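Local coordinates for protein cytochrome P450 268A2 Cyp268A2 (Mycobacterium marinum, PDB 6BLD) that belongs to the cytochrome P450 family of haem-containing proteins and binds a protoporphyrin IX group that holds iron, at residues R128-I133 against Q381-F386. Sequence-based numbering, arbitrary orientation.
Sequences RIEDSI and QLRAIF
Ile133 meets helix 375-392 with one methyl, CG2, which sits over the backbone between Gln381 and Ala384, one turn apart. Ile133 CG2 lies 3.9 Å from Gln381 CA and 4.0 Å from Ala384 CB, so the branch touches main chain and side chain at once. The small Ala384 CB points at the other helix and adds little bulk there. The first torsion of Ile133 turns CG2 toward this surface, anti to the backbone N, while CG1 lies beside that N. The CG of Gln381 closes one flank of the methyl; the extended chain of Gln381 leads on from there, and the residue also touches the haem. All three residues are buried, and Thr165 of helix 160-170 packs on both Ile133 and Gln381. In the mainly helical P450 fold, helix 375-392 is the L helix, which runs beside the haem, and the contact joins it to helix 123-147, the D helix. The two axes approach to 9.9 Å at a crossing angle of -32°, with the chains running in roughly the same direction. The looser side, partly exposed, is polar and is spanned by long side chains. Glu130 reaches across with an extended chain, its CG anti to the backbone N, and meets Arg383, whose own chain bends at chi3. Arg383 NH2 donates to Glu130 OE2 over 2.8 Å in a nearly straight hydrogen bond (170° at the hydrogen) that forms part of a salt bridge. The oxygen lies in the guanidinium plane, at its edge, but the donor comes from above the carboxylate plane, the two planes being 57° apart. Glu130 OE1 stays 3.7 Å from Arg383 NH2, and the bond runs through OE2 alone across this contact. Ile294 and Val298 of helix 290-305 also pack against Arg383.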
loop_
_atom_site.group_PDB
_atom_site.type_symbol
_atom_site.label_atom_id
_atom_site.label_comp_id
_atom_site.label_asym_id
_atom_site.label_seq_id
_atom_site.Cartn_x
_atom_site.Cartn_y
_atom_site.Cartn_z
ATOM N N ARG A 128 12.277 -19.302 3.335
ATOM C CA ARG A 128 11.957 -20.637 2.840
ATOM C C ARG A 128 11.392 -20.597 1.427
ATOM O O ARG A 128 11.560 -21.558 0.667
ATOM C CB ARG A 128 10.963 -21.321 3.781
ATOM C CG ARG A 128 11.513 -21.627 5.165
ATOM C CD ARG A 128 12.567 -22.723 5.121
ATOM N NE ARG A 128 13.248 -22.875 6.403
ATOM C CZ ARG A 128 14.087 -23.865 6.695
ATOM N NH1 ARG A 128 14.354 -24.801 5.792
ATOM N NH2 ARG A 128 14.660 -23.919 7.889
ATOM N N ILE A 129 10.725 -19.506 1.056
ATOM C CA ILE A 129 10.074 -19.381 -0.241
ATOM C C ILE A 129 10.763 -18.352 -1.126
ATOM O O ILE A 129 10.261 -18.038 -2.210
ATOM C CB ILE A 129 8.581 -19.048 -0.081
ATOM C CG1 ILE A 129 8.413 -17.637 0.490
ATOM C CG2 ILE A 129 7.898 -20.073 0.811
ATOM C CD1 ILE A 129 6.972 -17.198 0.626
ATOM N N GLU A 130 11.909 -17.818 -0.693
ATOM C CA GLU A 130 12.582 -16.782 -1.471
ATOM C C GLU A 130 13.078 -17.311 -2.812
ATOM O O GLU A 130 13.136 -16.555 -3.789
ATOM C CB GLU A 130 13.744 -16.193 -0.671
ATOM C CG GLU A 130 14.369 -14.965 -1.309
ATOM C CD GLU A 130 15.236 -14.180 -0.345
ATOM O OE1 GLU A 130 15.364 -14.605 0.823
ATOM O OE2 GLU A 130 15.789 -13.137 -0.756
ATOM N N ASP A 131 13.435 -18.595 -2.884
ATOM C CA ASP A 131 13.897 -19.155 -4.149
ATOM C C ASP A 131 12.782 -19.173 -5.187
ATOM O O ASP A 131 13.028 -18.923 -6.373
ATOM C CB ASP A 131 14.453 -20.562 -3.929
ATOM C CG ASP A 131 15.879 -20.549 -3.414
ATOM O OD1 ASP A 131 16.772 -20.084 -4.152
ATOM O OD2 ASP A 131 16.105 -21.001 -2.273
ATOM N N SER A 132 11.548 -19.461 -4.763
ATOM C CA SER A 132 10.423 -19.420 -5.691
ATOM C C SER A 132 10.148 -17.999 -6.170
ATOM O O SER A 132 9.739 -17.801 -7.319
ATOM C CB SER A 132 9.176 -20.013 -5.036
ATOM O OG SER A 132 8.625 -19.120 -4.086
ATOM N N ILE A 133 10.361 -17.006 -5.305
ATOM C CA ILE A 133 10.245 -15.615 -5.732
ATOM C C ILE A 133 11.346 -15.274 -6.727
ATOM O O ILE A 133 11.108 -14.588 -7.729
ATOM C CB ILE A 133 10.274 -14.680 -4.508
ATOM C CG1 ILE A 133 9.066 -14.944 -3.608
ATOM C CG2 ILE A 133 10.315 -13.219 -4.943
ATOM C CD1 ILE A 133 9.124 -14.226 -2.277
ATOM N N GLN A 381 10.648 -9.546 -2.644
ATOM C CA GLN A 381 10.215 -9.382 -4.029
ATOM C C GLN A 381 11.009 -8.288 -4.734
ATOM O O GLN A 381 11.397 -8.448 -5.898
ATOM C CB GLN A 381 8.719 -9.075 -4.077
ATOM C CG GLN A 381 7.836 -10.230 -3.647
ATOM C CD GLN A 381 6.368 -9.951 -3.887
ATOM O OE1 GLN A 381 5.968 -9.566 -4.986
ATOM N NE2 GLN A 381 5.555 -10.139 -2.854
ATOM N N LEU A 382 11.265 -7.172 -4.041
ATOM C CA LEU A 382 11.987 -6.061 -4.654
ATOM C C LEU A 382 13.450 -6.409 -4.886
ATOM O O LEU A 382 14.032 -6.011 -5.898
ATOM C CB LEU A 382 11.865 -4.805 -3.793
ATOM C CG LEU A 382 10.440 -4.420 -3.396
ATOM C CD1 LEU A 382 10.439 -3.404 -2.263
ATOM C CD2 LEU A 382 9.672 -3.909 -4.607
ATOM N N ARG A 383 14.066 -7.132 -3.954
ATOM C CA ARG A 383 15.435 -7.592 -4.166
ATOM C C ARG A 383 15.527 -8.515 -5.375
ATOM O O ARG A 383 16.485 -8.441 -6.156
ATOM C CB ARG A 383 15.950 -8.303 -2.908
ATOM C CG ARG A 383 16.163 -7.393 -1.704
ATOM C CD ARG A 383 16.966 -8.102 -0.616
ATOM N NE ARG A 383 16.437 -9.433 -0.327
ATOM C CZ ARG A 383 15.594 -9.703 0.664
ATOM N NH1 ARG A 383 15.178 -8.735 1.468
ATOM N NH2 ARG A 383 15.165 -10.944 0.848
ATOM N N ALA A 384 14.537 -9.391 -5.549
ATOM C CA ALA A 384 14.594 -10.379 -6.618
ATOM C C ALA A 384 14.315 -9.761 -7.983
ATOM O O ALA A 384 15.016 -10.066 -8.955
ATOM C CB ALA A 384 13.607 -11.512 -6.337
ATOM N N ILE A 385 13.302 -8.895 -8.081
ATOM C CA ILE A 385 12.912 -8.369 -9.386
ATOM C C ILE A 385 13.938 -7.361 -9.895
ATOM O O ILE A 385 14.220 -7.298 -11.097
ATOM C CB ILE A 385 11.494 -7.768 -9.327
ATOM C CG1 ILE A 385 10.966 -7.502 -10.739
ATOM C CG2 ILE A 385 11.460 -6.498 -8.483
ATOM C CD1 ILE A 385 10.753 -8.758 -11.556
ATOM N N PHE A 386 14.524 -6.567 -8.997
ATOM C CA PHE A 386 15.509 -5.586 -9.433
ATOM C C PHE A 386 16.868 -6.223 -9.682
ATOM O O PHE A 386 17.651 -5.706 -10.486
ATOM C CB PHE A 386 15.620 -4.456 -8.409
ATOM C CG PHE A 386 14.518 -3.441 -8.517
ATOM C CD1 PHE A 386 14.473 -2.559 -9.584
ATOM C CD2 PHE A 386 13.517 -3.381 -7.562
ATOM C CE1 PHE A 386 13.456 -1.629 -9.693
ATOM C CE2 PHE A 386 12.496 -2.453 -7.666
ATOM C CZ PHE A 386 12.466 -1.577 -8.732
#